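Long-range contacts in sister chromatid cohesion protein (Chaetomium thermophilum, PDB 5T8V), which probably helps load cohesin onto chromatin, and is represented here by its large, mainly helical C-terminal fragment built of HEAT repeats: residues N14-E19 with K67-L72; I45-T50 with L120-A125; E49-L54 with C90-R95; L100-Q105 with K160-G165; T132-M137 with E149-Q154. All coordinates share one frame; numbering follows the deposited sequence.

Contact 1: N14-E19 with K67-L72; sequences NVALHE and KKTIEL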
# COMPACT_ATOMS: atom_id res chain seq x y z
N ASN A 14 35.02 -9.77 66.61
CA ASN A 14 35.00 -9.56 68.06
C ASN A 14 34.48 -8.16 68.41
O ASN A 14 33.75 -7.99 69.39
CB ASN A 14 36.39 -9.78 68.65
CG ASN A 14 36.37 -9.84 70.17
OD1 ASN A 14 35.71 -9.04 70.83
ND2 ASN A 14 37.10 -10.80 70.73
N VAL A 15 34.86 -7.15 67.62
CA VAL A 15 34.42 -5.79 67.89
C VAL A 15 32.90 -5.68 67.75
O VAL A 15 32.22 -5.14 68.62
CB VAL A 15 35.14 -4.79 66.96
CG1 VAL A 15 34.54 -3.39 67.09
CG2 VAL A 15 36.62 -4.75 67.28
N ALA A 16 32.36 -6.20 66.64
CA ALA A 16 30.91 -6.18 66.47
C ALA A 16 30.22 -6.90 67.62
O ALA A 16 29.18 -6.44 68.12
CB ALA A 16 30.53 -6.82 65.13
N LEU A 17 30.78 -8.03 68.06
CA LEU A 17 30.19 -8.77 69.17
C LEU A 17 30.15 -7.92 70.43
O LEU A 17 29.10 -7.82 71.08
CB LEU A 17 30.98 -10.06 69.41
CG LEU A 17 30.46 -10.95 70.55
CD1 LEU A 17 29.15 -11.61 70.16
CD2 LEU A 17 31.50 -11.99 70.92
N HIS A 18 31.27 -7.31 70.80
CA HIS A 18 31.31 -6.53 72.03
C HIS A 18 30.43 -5.30 71.94
O HIS A 18 29.81 -4.90 72.94
CB HIS A 18 32.75 -6.15 72.36
CG HIS A 18 33.56 -7.27 72.95
ND1 HIS A 18 32.99 -8.45 73.37
CD2 HIS A 18 34.88 -7.38 73.19
CE1 HIS A 18 33.93 -9.25 73.84
NE2 HIS A 18 35.09 -8.62 73.75
N GLU A 19 30.35 -4.68 70.77
CA GLU A 19 29.48 -3.52 70.60
C GLU A 19 28.02 -3.92 70.77
O GLU A 19 27.26 -3.26 71.50
CB GLU A 19 29.70 -2.89 69.22
CG GLU A 19 31.02 -2.14 69.10
CD GLU A 19 31.23 -1.55 67.71
OE1 GLU A 19 30.45 -1.88 66.80
OE2 GLU A 19 32.19 -0.77 67.54
N LYS A 67 22.96 -7.03 62.32
CA LYS A 67 23.43 -7.26 60.96
C LYS A 67 24.95 -7.38 60.92
O LYS A 67 25.50 -8.22 60.20
CB LYS A 67 22.95 -6.14 60.04
CG LYS A 67 23.62 -6.11 58.67
CD LYS A 67 22.80 -5.32 57.67
CE LYS A 67 23.65 -4.76 56.54
NZ LYS A 67 24.40 -3.54 56.97
N LYS A 68 25.65 -6.54 61.69
CA LYS A 68 27.10 -6.67 61.77
C LYS A 68 27.50 -8.06 62.25
O LYS A 68 28.37 -8.71 61.65
CB LYS A 68 27.68 -5.60 62.70
CG LYS A 68 28.04 -4.29 62.00
CD LYS A 68 28.74 -3.34 62.96
CE LYS A 68 29.06 -2.01 62.31
NZ LYS A 68 29.75 -1.08 63.24
N THR A 69 26.88 -8.54 63.33
CA THR A 69 27.25 -9.85 63.85
C THR A 69 26.95 -10.96 62.85
O THR A 69 27.69 -11.94 62.76
CB THR A 69 26.52 -10.13 65.17
OG1 THR A 69 25.11 -10.03 64.97
CG2 THR A 69 26.96 -9.14 66.24
N ILE A 70 25.86 -10.83 62.09
CA ILE A 70 25.50 -11.86 61.12
C ILE A 70 26.50 -11.89 59.98
O ILE A 70 27.00 -12.95 59.59
CB ILE A 70 24.06 -11.64 60.62
CG1 ILE A 70 23.06 -12.08 61.69
CG2 ILE A 70 23.80 -12.42 59.32
CD1 ILE A 70 21.61 -11.72 61.38
N GLU A 71 26.82 -10.72 59.42
CA GLU A 71 27.71 -10.69 58.26
C GLU A 71 29.12 -11.14 58.60
O GLU A 71 29.85 -11.62 57.72
CB GLU A 71 27.73 -9.28 57.65
CG GLU A 71 26.47 -8.95 56.87
CD GLU A 71 26.53 -7.58 56.23
OE1 GLU A 71 27.49 -6.82 56.52
OE2 GLU A 71 25.63 -7.25 55.43
N LEU A 72 29.54 -10.99 59.86
CA LEU A 72 30.86 -11.43 60.29
C LEU A 72 30.84 -12.81 60.93
O LEU A 72 31.84 -13.22 61.53
CB LEU A 72 31.46 -10.41 61.26
CG LEU A 72 31.61 -8.98 60.73
CD1 LEU A 72 32.33 -8.12 61.75
CD2 LEU A 72 32.35 -8.96 59.39

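Contact 2: I45-T50 with L120-A125; sequences IFLSET and LPNLEA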
# COMPACT_ATOMS: atom_id res chain seq x y z
N ILE A 45 10.19 2.51 76.53
CA ILE A 45 8.86 3.10 76.66
C ILE A 45 8.13 2.36 77.76
O ILE A 45 8.10 1.12 77.76
CB ILE A 45 8.08 3.04 75.33
CG1 ILE A 45 8.68 4.03 74.32
CG2 ILE A 45 6.59 3.33 75.56
CD1 ILE A 45 8.07 3.95 72.93
N PHE A 46 7.55 3.11 78.69
CA PHE A 46 6.79 2.54 79.79
C PHE A 46 5.33 2.38 79.37
O PHE A 46 4.67 3.36 79.01
CB PHE A 46 6.90 3.43 81.03
CG PHE A 46 6.10 2.95 82.20
CD1 PHE A 46 6.61 1.99 83.06
CD2 PHE A 46 4.83 3.45 82.45
CE1 PHE A 46 5.88 1.54 84.14
CE2 PHE A 46 4.09 3.00 83.53
CZ PHE A 46 4.62 2.05 84.37
N LEU A 47 4.83 1.14 79.41
CA LEU A 47 3.44 0.86 79.08
C LEU A 47 2.64 0.63 80.35
O LEU A 47 1.90 1.51 80.80
CB LEU A 47 3.35 -0.34 78.14
CG LEU A 47 4.04 -0.18 76.78
CD1 LEU A 47 4.01 -1.49 76.01
CD2 LEU A 47 3.40 0.94 75.97
N SER A 48 2.78 -0.56 80.94
CA SER A 48 2.22 -0.87 82.25
C SER A 48 3.35 -0.95 83.27
O SER A 48 4.53 -0.74 82.95
CB SER A 48 1.43 -2.18 82.19
OG SER A 48 2.27 -3.27 81.86
N GLU A 49 2.99 -1.25 84.51
CA GLU A 49 3.99 -1.35 85.57
C GLU A 49 4.72 -2.68 85.58
O GLU A 49 5.55 -2.91 86.46
CB GLU A 49 3.33 -1.11 86.94
CG GLU A 49 2.28 -2.14 87.32
CD GLU A 49 1.66 -1.86 88.67
OE1 GLU A 49 2.03 -0.83 89.29
OE2 GLU A 49 0.81 -2.65 89.12
N THR A 50 4.44 -3.56 84.61
CA THR A 50 5.19 -4.80 84.44
C THR A 50 5.86 -4.91 83.09
O THR A 50 6.86 -5.63 82.98
CB THR A 50 4.27 -6.02 84.64
OG1 THR A 50 5.06 -7.22 84.68
CG2 THR A 50 3.24 -6.13 83.52
N LEU A 120 2.44 7.25 67.14
CA LEU A 120 3.67 6.94 66.41
C LEU A 120 4.75 6.31 67.28
O LEU A 120 5.47 5.43 66.77
CB LEU A 120 4.20 8.22 65.74
CG LEU A 120 3.30 8.87 64.68
CD1 LEU A 120 4.07 9.97 63.97
CD2 LEU A 120 2.76 7.86 63.67
N PRO A 121 4.95 6.71 68.54
CA PRO A 121 5.97 6.03 69.35
C PRO A 121 5.75 4.52 69.45
O PRO A 121 6.64 3.73 69.11
CB PRO A 121 5.84 6.72 70.71
CG PRO A 121 5.35 8.08 70.38
CD PRO A 121 4.42 7.90 69.22
N ASN A 122 4.56 4.12 69.91
CA ASN A 122 4.27 2.69 70.03
C ASN A 122 4.21 2.01 68.67
O ASN A 122 4.72 0.90 68.51
CB ASN A 122 2.95 2.49 70.79
CG ASN A 122 3.05 2.88 72.25
OD1 ASN A 122 4.15 3.00 72.80
ND2 ASN A 122 1.91 3.07 72.89
N LEU A 123 3.58 2.66 67.69
CA LEU A 123 3.47 2.06 66.36
C LEU A 123 4.85 1.78 65.77
O LEU A 123 5.15 0.64 65.38
CB LEU A 123 2.67 2.99 65.44
CG LEU A 123 2.62 2.60 63.96
CD1 LEU A 123 2.09 1.19 63.78
CD2 LEU A 123 1.78 3.60 63.18
N GLU A 124 5.70 2.80 65.70
CA GLU A 124 7.05 2.62 65.18
C GLU A 124 7.82 1.59 66.00
O GLU A 124 8.50 0.72 65.44
CB GLU A 124 7.79 3.96 65.18
CG GLU A 124 7.38 4.89 64.05
CD GLU A 124 8.17 6.18 64.04
OE1 GLU A 124 7.75 7.15 64.72
OE2 GLU A 124 9.22 6.23 63.37
N ALA A 125 7.72 1.68 67.33
CA ALA A 125 8.37 0.69 68.18
C ALA A 125 7.96 -0.72 67.79
O ALA A 125 8.79 -1.64 67.81
CB ALA A 125 8.02 0.97 69.65

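Contact 3: E49-L54 with C90-R95; sequences ETEATL and CDSALR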
# COMPACT_ATOMS: atom_id res chain seq x y z
N GLU A 49 2.99 -1.25 84.51
CA GLU A 49 3.99 -1.35 85.57
C GLU A 49 4.72 -2.68 85.58
O GLU A 49 5.55 -2.91 86.46
CB GLU A 49 3.33 -1.11 86.94
CG GLU A 49 2.28 -2.14 87.32
CD GLU A 49 1.66 -1.86 88.67
OE1 GLU A 49 2.03 -0.83 89.29
OE2 GLU A 49 0.81 -2.65 89.12
N THR A 50 4.44 -3.56 84.61
CA THR A 50 5.19 -4.80 84.44
C THR A 50 5.86 -4.91 83.09
O THR A 50 6.86 -5.63 82.98
CB THR A 50 4.27 -6.02 84.64
OG1 THR A 50 5.06 -7.22 84.68
CG2 THR A 50 3.24 -6.13 83.52
N GLU A 51 5.35 -4.23 82.06
CA GLU A 51 5.92 -4.27 80.72
C GLU A 51 6.54 -2.92 80.37
O GLU A 51 6.15 -1.88 80.90
CB GLU A 51 4.85 -4.64 79.69
CG GLU A 51 4.56 -6.12 79.58
CD GLU A 51 3.48 -6.44 78.56
OE1 GLU A 51 2.60 -7.27 78.86
OE2 GLU A 51 3.52 -5.84 77.46
N ALA A 52 7.50 -2.97 79.45
CA ALA A 52 8.16 -1.77 78.95
C ALA A 52 9.01 -2.14 77.74
O ALA A 52 9.89 -3.01 77.84
CB ALA A 52 9.01 -1.11 80.04
N THR A 53 8.77 -1.50 76.61
CA THR A 53 9.33 -1.94 75.34
C THR A 53 10.52 -1.07 74.94
O THR A 53 10.88 -0.11 75.62
CB THR A 53 8.26 -1.92 74.26
OG1 THR A 53 7.76 -0.59 74.10
CG2 THR A 53 7.11 -2.85 74.63
N LEU A 54 11.15 -1.43 73.82
CA LEU A 54 12.25 -0.66 73.27
C LEU A 54 11.71 0.31 72.23
O LEU A 54 10.83 -0.02 71.44
CB LEU A 54 13.29 -1.59 72.63
CG LEU A 54 13.98 -2.59 73.57
CD1 LEU A 54 14.82 -3.57 72.77
CD2 LEU A 54 14.83 -1.88 74.60
N CYS A 90 10.26 -7.39 71.95
CA CYS A 90 9.62 -7.23 70.65
C CYS A 90 8.17 -7.70 70.70
O CYS A 90 7.27 -7.01 70.22
CB CYS A 90 10.40 -8.00 69.58
SG CYS A 90 12.06 -7.35 69.24
N ASP A 91 7.93 -8.87 71.29
CA ASP A 91 6.57 -9.39 71.35
C ASP A 91 5.66 -8.47 72.15
O ASP A 91 4.46 -8.39 71.87
CB ASP A 91 6.57 -10.80 71.95
CG ASP A 91 5.23 -11.49 71.82
OD1 ASP A 91 4.97 -12.10 70.76
OD2 ASP A 91 4.42 -11.41 72.77
N SER A 92 6.21 -7.78 73.15
CA SER A 92 5.41 -6.82 73.90
C SER A 92 5.06 -5.61 73.03
O SER A 92 3.90 -5.19 72.98
CB SER A 92 6.17 -6.37 75.15
OG SER A 92 6.42 -7.47 76.02
N ALA A 93 6.05 -5.05 72.34
CA ALA A 93 5.78 -3.93 71.45
C ALA A 93 4.77 -4.30 70.38
O ALA A 93 3.99 -3.44 69.94
CB ALA A 93 7.08 -3.44 70.81
N LEU A 94 4.77 -5.55 69.94
CA LEU A 94 3.84 -5.97 68.90
C LEU A 94 2.44 -6.23 69.46
O LEU A 94 1.44 -5.87 68.83
CB LEU A 94 4.37 -7.22 68.20
CG LEU A 94 5.52 -6.93 67.23
CD1 LEU A 94 6.33 -8.19 66.94
CD2 LEU A 94 4.97 -6.33 65.95
N ARG A 95 2.36 -6.85 70.64
CA ARG A 95 1.06 -7.04 71.28
C ARG A 95 0.42 -5.70 71.64
O ARG A 95 -0.81 -5.60 71.71
CB ARG A 95 1.21 -7.91 72.53
CG ARG A 95 1.39 -9.39 72.24
CD ARG A 95 1.36 -10.23 73.51
NE ARG A 95 2.58 -10.09 74.31
CZ ARG A 95 2.75 -9.19 75.28
NH1 ARG A 95 1.79 -8.33 75.60
NH2 ARG A 95 3.90 -9.15 75.94

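Contact 4: L100-Q105 with K160-G165; sequences LDFSVQ and KRLIDG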
# COMPACT_ATOMS: atom_id res chain seq x y z
N LEU A 100 -4.76 -2.23 67.75
CA LEU A 100 -4.82 -0.81 67.46
C LEU A 100 -5.15 -0.56 65.99
O LEU A 100 -4.74 -1.32 65.10
CB LEU A 100 -3.48 -0.14 67.80
CG LEU A 100 -3.33 1.34 67.46
CD1 LEU A 100 -4.31 2.18 68.25
CD2 LEU A 100 -1.90 1.78 67.71
N ASP A 101 -5.91 0.50 65.74
CA ASP A 101 -6.27 0.94 64.39
C ASP A 101 -5.58 2.27 64.14
O ASP A 101 -6.09 3.33 64.52
CB ASP A 101 -7.78 1.05 64.24
CG ASP A 101 -8.19 1.76 62.96
OD1 ASP A 101 -8.24 1.09 61.91
OD2 ASP A 101 -8.45 2.98 63.01
N PHE A 102 -4.41 2.21 63.50
CA PHE A 102 -3.62 3.40 63.19
C PHE A 102 -3.87 3.90 61.77
O PHE A 102 -3.04 4.65 61.23
CB PHE A 102 -2.13 3.11 63.40
CG PHE A 102 -1.66 1.85 62.74
CD1 PHE A 102 -1.40 1.80 61.38
CD2 PHE A 102 -1.46 0.70 63.49
CE1 PHE A 102 -0.96 0.64 60.78
CE2 PHE A 102 -1.02 -0.47 62.90
CZ PHE A 102 -0.77 -0.50 61.54
N SER A 103 -4.99 3.52 61.16
CA SER A 103 -5.27 3.92 59.79
C SER A 103 -5.68 5.39 59.72
O SER A 103 -6.24 5.95 60.67
CB SER A 103 -6.37 3.05 59.19
OG SER A 103 -7.56 3.13 59.96
N VAL A 104 -5.37 6.01 58.59
CA VAL A 104 -5.78 7.38 58.31
C VAL A 104 -7.09 7.35 57.53
O VAL A 104 -7.29 6.48 56.67
CB VAL A 104 -4.68 8.13 57.53
CG1 VAL A 104 -5.21 9.43 56.93
CG2 VAL A 104 -3.49 8.41 58.43
N GLN A 105 -7.97 8.29 57.83
CA GLN A 105 -9.25 8.42 57.14
C GLN A 105 -9.32 9.76 56.43
O GLN A 105 -8.95 10.79 57.00
CB GLN A 105 -10.42 8.28 58.12
CG GLN A 105 -10.71 6.84 58.53
CD GLN A 105 -11.22 6.00 57.38
OE1 GLN A 105 -11.33 6.47 56.25
NE2 GLN A 105 -11.53 4.74 57.66
N LYS A 160 0.26 -5.54 56.36
CA LYS A 160 -1.06 -5.34 55.76
C LYS A 160 -1.69 -4.03 56.22
O LYS A 160 -2.13 -3.21 55.41
CB LYS A 160 -1.98 -6.52 56.09
CG LYS A 160 -1.92 -7.65 55.06
CD LYS A 160 -3.22 -8.46 55.02
CE LYS A 160 -3.15 -9.68 55.93
NZ LYS A 160 -4.42 -10.46 55.88
N ARG A 161 -1.75 -3.81 57.54
CA ARG A 161 -2.42 -2.63 58.06
C ARG A 161 -1.66 -1.35 57.71
O ARG A 161 -2.27 -0.28 57.59
CB ARG A 161 -2.60 -2.74 59.58
CG ARG A 161 -3.21 -4.07 60.02
CD ARG A 161 -4.03 -3.94 61.30
NE ARG A 161 -3.26 -3.41 62.43
CZ ARG A 161 -2.43 -4.13 63.18
NH1 ARG A 161 -2.22 -5.42 62.92
NH2 ARG A 161 -1.78 -3.55 64.18
N LEU A 162 -0.34 -1.44 57.54
CA LEU A 162 0.43 -0.28 57.11
C LEU A 162 0.12 0.08 55.66
O LEU A 162 -0.03 1.26 55.33
CB LEU A 162 1.93 -0.56 57.26
CG LEU A 162 2.52 -0.43 58.67
CD1 LEU A 162 3.93 -0.99 58.69
CD2 LEU A 162 2.50 1.02 59.14
N ILE A 163 0.00 -0.92 54.79
CA ILE A 163 -0.31 -0.65 53.39
C ILE A 163 -1.73 -0.13 53.25
O ILE A 163 -1.97 0.88 52.57
CB ILE A 163 -0.08 -1.92 52.55
CG1 ILE A 163 1.41 -2.28 52.55
CG2 ILE A 163 -0.57 -1.72 51.12
CD1 ILE A 163 1.71 -3.66 52.03
N ASP A 164 -2.69 -0.79 53.90
CA ASP A 164 -4.09 -0.38 53.76
C ASP A 164 -4.36 0.96 54.44
O ASP A 164 -5.13 1.77 53.92
CB ASP A 164 -5.01 -1.45 54.35
CG ASP A 164 -5.12 -2.68 53.46
OD1 ASP A 164 -4.96 -2.54 52.23
OD2 ASP A 164 -5.39 -3.77 54.00
N GLY A 165 -3.73 1.21 55.59
CA GLY A 165 -4.15 2.29 56.45
C GLY A 165 -3.32 3.56 56.41
O GLY A 165 -3.76 4.59 56.92

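Contact 5: T132-M137 with E149-Q154; sequences TSMRIM and ENAIEQ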
# COMPACT_ATOMS: atom_id res chain seq x y z
N THR A 132 13.34 -6.41 63.99
CA THR A 132 14.36 -7.06 64.81
C THR A 132 14.09 -8.56 64.94
O THR A 132 15.00 -9.38 64.78
CB THR A 132 14.42 -6.41 66.19
OG1 THR A 132 14.87 -5.06 66.06
CG2 THR A 132 15.38 -7.17 67.11
N SER A 133 12.84 -8.93 65.23
CA SER A 133 12.51 -10.35 65.35
C SER A 133 12.88 -11.11 64.08
O SER A 133 13.55 -12.15 64.14
CB SER A 133 11.02 -10.51 65.65
OG SER A 133 10.69 -9.95 66.91
N MET A 134 12.45 -10.60 62.92
CA MET A 134 12.76 -11.27 61.66
C MET A 134 14.26 -11.42 61.48
O MET A 134 14.76 -12.52 61.21
CB MET A 134 12.15 -10.50 60.50
CG MET A 134 10.63 -10.33 60.57
SD MET A 134 9.74 -11.88 60.79
CE MET A 134 9.24 -11.74 62.51
N ARG A 135 15.01 -10.32 61.63
CA ARG A 135 16.46 -10.40 61.47
C ARG A 135 17.06 -11.45 62.39
O ARG A 135 17.96 -12.20 61.99
CB ARG A 135 17.09 -9.04 61.71
CG ARG A 135 18.61 -9.08 61.73
CD ARG A 135 19.19 -7.72 61.40
NE ARG A 135 18.98 -7.37 60.00
CZ ARG A 135 19.14 -6.14 59.50
NH1 ARG A 135 19.50 -5.14 60.30
NH2 ARG A 135 18.93 -5.92 58.22
N ILE A 136 16.57 -11.52 63.63
CA ILE A 136 17.02 -12.57 64.54
C ILE A 136 16.74 -13.95 63.95
O ILE A 136 17.54 -14.88 64.11
CB ILE A 136 16.36 -12.40 65.93
CG1 ILE A 136 16.95 -11.18 66.63
CG2 ILE A 136 16.55 -13.67 66.78
CD1 ILE A 136 16.21 -10.78 67.89
N MET A 137 15.61 -14.09 63.26
CA MET A 137 15.32 -15.34 62.56
C MET A 137 16.09 -15.49 61.26
O MET A 137 15.94 -16.52 60.59
CB MET A 137 13.82 -15.45 62.29
CG MET A 137 13.01 -15.94 63.48
SD MET A 137 11.27 -16.20 63.09
CE MET A 137 10.70 -14.51 62.97
N GLU A 149 6.42 -18.81 64.68
CA GLU A 149 5.46 -18.52 63.62
C GLU A 149 4.63 -17.29 63.97
O GLU A 149 4.26 -16.51 63.08
CB GLU A 149 4.56 -19.73 63.39
CG GLU A 149 4.24 -20.02 61.93
CD GLU A 149 3.27 -19.02 61.32
OE1 GLU A 149 2.51 -18.38 62.09
OE2 GLU A 149 3.27 -18.86 60.08
N ASN A 150 4.34 -17.09 65.25
CA ASN A 150 3.48 -15.99 65.67
C ASN A 150 4.14 -14.64 65.39
O ASN A 150 3.46 -13.67 65.04
CB ASN A 150 3.14 -16.12 67.15
CG ASN A 150 2.17 -15.05 67.61
OD1 ASN A 150 0.99 -15.06 67.24
ND2 ASN A 150 2.65 -14.13 68.44
N ALA A 151 5.46 -14.55 65.55
CA ALA A 151 6.15 -13.30 65.24
C ALA A 151 5.99 -12.95 63.77
O ALA A 151 5.69 -11.80 63.41
CB ALA A 151 7.63 -13.40 65.62
N ILE A 152 6.18 -13.94 62.89
CA ILE A 152 5.92 -13.73 61.47
C ILE A 152 4.49 -13.26 61.26
O ILE A 152 4.24 -12.33 60.49
CB ILE A 152 6.21 -15.02 60.67
CG1 ILE A 152 7.69 -15.40 60.80
CG2 ILE A 152 5.85 -14.83 59.20
CD1 ILE A 152 8.04 -16.74 60.21
N GLU A 153 3.54 -13.88 61.96
CA GLU A 153 2.14 -13.48 61.81
C GLU A 153 1.95 -12.01 62.17
O GLU A 153 1.28 -11.26 61.45
CB GLU A 153 1.25 -14.38 62.67
CG GLU A 153 -0.15 -14.58 62.12
CD GLU A 153 -0.14 -15.35 60.81
OE1 GLU A 153 0.84 -16.08 60.56
OE2 GLU A 153 -1.11 -15.22 60.03
N GLN A 154 2.54 -11.59 63.29
CA GLN A 154 2.42 -10.19 63.72
C GLN A 154 3.03 -9.25 62.68
O GLN A 154 2.41 -8.25 62.29
CB GLN A 154 3.10 -10.01 65.07
CG GLN A 154 2.44 -10.77 66.21
CD GLN A 154 3.29 -10.79 67.47
OE1 GLN A 154 4.52 -10.74 67.41
NE2 GLN A 154 2.63 -10.86 68.62

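Contact 1: N14-E19 with K67-L72
Ala16 of helix 9-36 puts its methyl group straight onto the end of helix 56-71, with CB 3.9 Å from Lys68 CB. Just past the last turn it also meets Leu72, whose CD1 lies 4.0 Å from Ala16 CB. A residue this small lets the backbones close in, and the CA atoms of Ala16 and Thr69 are 5.8 Å apart. The two segment axes run roughly antiparallel, at 149°, and approach to 8.8 Å.

Thr69 fills the shoulder of the contact through its methyl branch. Its chi1 of 57° sets OG1 between the backbone N and the carbonyl carbon, where it hydrogen-bonds Leu66 O one turn back in its own helix. The same rotation swings CG2 to the side away from the carbonyl carbon, and CG2 comes to 4.0 Å from Ala16 O, a plain van der Waals touch. Leu72 is the first residue beyond the helix, and its side chain also packs on Arg12 and Ala13.

Farther out, Glu19 and Lys68 reach across the outer side of the contact at a slant. Both chains are extended beyond CG, as bridging the gap at the surface requires. Even so the tips stay apart: Glu19 OE1 and Lys68 NZ are 3.7 Å from each other, a long salt bridge. The lysine thus serves twice, with its CB against the alanine methyl and its ammonium at the surface.

The chemistry implies an interface held mainly by close apolar packing around one alanine, to which the solvent-facing ion pair probably adds only a modest electrostatic attraction.

Contact 2: I45-T50 with L120-A125
Ile45 and Leu47 both bring methyl groups to the oxygen of the Asn122 amide. Ile45 CG2 stands 3.7 Å from Asn122 OD1, Leu47 CD2 approaches the same oxygen at 3.9 Å, and the same CD2 is hardly farther from Asn122 ND2. These are van der Waals contacts, not polar bonds. The longer branch of Ile45 goes past the amide to the helix itself: its CD1 lies 4.2 Å from Pro121 CB and 4.4 Å from Ala125 CB. A chi1 of -71° sets CG1 opposite the carbonyl carbon and CG2 away from the backbone N, sending one branch to the helix and the other to the amide. Pro121 suits the first turn of a helix, where no backbone N-H is needed, and the small Ala125 lets the isoleucine tip come near.

In the next shell, the backbone of Ile45 is hydrogen-bonded to Thr53, and the N of Phe46 to Ser40 OG, joining the strand to its hairpin partner and the preceding loop. Asn122 and Leu47 also pack on Gln96.

The contact therefore sets the beginning of helix 120-136 against strand 44-46 of a small two-stranded antiparallel hairpin, beside the end of helix 81-96, while Leu123 turns to helix 190-213.

Contact 3: E49-L54 with C90-R95
Thr53 and Ala93 bring their CA atoms to 5.6 Å of each other, where strand 52-54 lies against helix 81-96. Thr53 meets the helix with its methyl: at a chi1 of 60° CG2 lies trans to the carbonyl carbon, facing the helix. There CG2 rests 3.7 Å from Ser92 CB and 3.9 Å from Ala93 CB. Small residues on this helix face allow so near an approach, and the hydroxyl of Ser92 is taken up by Arg88 O in its own helix.

Before the strand, Glu51 reaches the arginine with its chain extended beyond CG. Its OE1 is 3.5 Å from Arg95 NH1, a salt bridge that meets the guanidinium at its edge, near its plane. The two flat groups stand almost perpendicular, 89° apart, so they do not form the usual coplanar, two-pronged pair. Arg95 bends back at chi3, which brings NE onto Asp91 OD2 one turn earlier at 2.7 Å, and Ser92 CA lies against one face of the guanidinium, off to one side of its centre. Held from two sides, the guanidinium is probably restrained in rotation, and its charge is probably shared between the two carboxylates. With a leucine instead of Arg95, Glu51 and Asp91 would probably lose their common counter-charge and the strand's approach its ionic tie to the helix.

Behind the strand, Ala52 and Leu54 pack on Val31 of helix 9-36, and Thr53 is joined through its backbone to Ile45 in the hairpin. On its other flanks helix 81-96 meets helix 120-136 through Cys90 and helix 149-172 through Leu94.

Contact 4: L100-Q105 with K160-G165
Val104 gives its backbone N-H to Gly165 O in a nearly straight bond, 2.7 Å from N to O with 171° at the hydrogen and the donor lying in the carbonyl plane. This is the tight end of the contact. Ser103 CB lies 3.6 Å from Gly165 CA, and glycine, with no side chain, suits this close approach of loop and helix. The helix opens into a wider pi-type turn at 163-165, which ends in the very carbonyl that takes the bond.

Phe102 wedges its ring beside the helix. Its CZ is 3.5 Å from Arg161 CB, and CE1 is 3.8 Å from Leu162 CD2. A chi1 of 49°, with CG between the backbone N and the carbonyl carbon, turns the ring in to this spot, where it also meets Leu123, Leu158 and Ile166. The loop between helices 81-96 and 112-117 is thereby built into the helical solenoid, its phenylalanine packed where helices 120-136 and 149-172 come together. A serine at Phe102 would probably open a gap among Leu162, Leu123 and Leu158 and leave the arginine stem without its wall.

Arg161 marks the looser, partly exposed side. Its NH2 stands at the rim of the Phe102 ring, near the ring plane and 3.4 Å from CE2, so the charge does not sit over the aromatic face. Leu100 O is 3.7 Å from Arg161 NE, too far for a hydrogen bond. Out here Asp101, on the solvent side, keeps to its own loop, with OD1 accepting a hydrogen bond from Ser103 OG.

Contact 5: T132-M137 with E149-Q154
Met134 and Ala151 meet across a helical hairpin, in which helix 120-136 is followed after a linker of about a dozen residues by helix 149-172, two successive antiparallel helices of a protein built of HEAT repeats. The segment axes run at 137° to each other and approach to 10.0 Å, a fairly wide spacing that two methionines fill.

Met134 can be followed outward. Its CB leaves the helix pointing across the line to the partner, and chi1 of -59° places CG beside the backbone N. From CG the chain folds again, with chi2 at -53°, and so turns SD toward the neighbouring helix, 4.1 Å from Ile152 CG1. The terminal CE then lies against the backbone there, 3.7 Å from Ala151 O, and against the alanine itself, 3.9 Å from Ala151 CB. Unbranched and flexible, methionine can take such a doubled-back course; the other flank of Met134 is covered by Met206, Met207 and Leu210 of helix 190-213.

Met137 comes in one turn later, extended as far as SD and bent at its last bond. Its CE is 3.8 Å from Ile152 CG1, so the CG1 branch of the isoleucine receives both methionines. Small residues suit the nearer part of the pair: Ser133 faces Ala151, and its hydroxyl is hydrogen-bonded to Ala129 O within its own helix, which lets a polar residue be buried. At the start of the second helix the N-H of Ala151 is bound by Ser148 OG, while its CB also accepts the Met137 methyl, CE lying 4.2 Å away.

In the fold
The five contacts gather at the N-terminal end of the chain, far from its centre. Contacts 2 and 3, their centres 6 Å apart, have segments overlapping at Glu49 and Thr50 and use the two strands of one hairpin. Contact 5 is reached from contact 3 through Cys90 and Ser133, and from contact 1 through Ile70 and Arg135. Contacts 2 and 5 draw on helix 120-136, contacts 4 and 5 on helix 149-172; Leu123 on Phe102 joins contact 2 to contact 4. Contacts 1 and 4 lie farthest apart, about 35 Å between centres. Along the chain contact 1 alternates with 2 and 3, tying hairpin and helices into one compact end; contact 5 lies within contact 4's span.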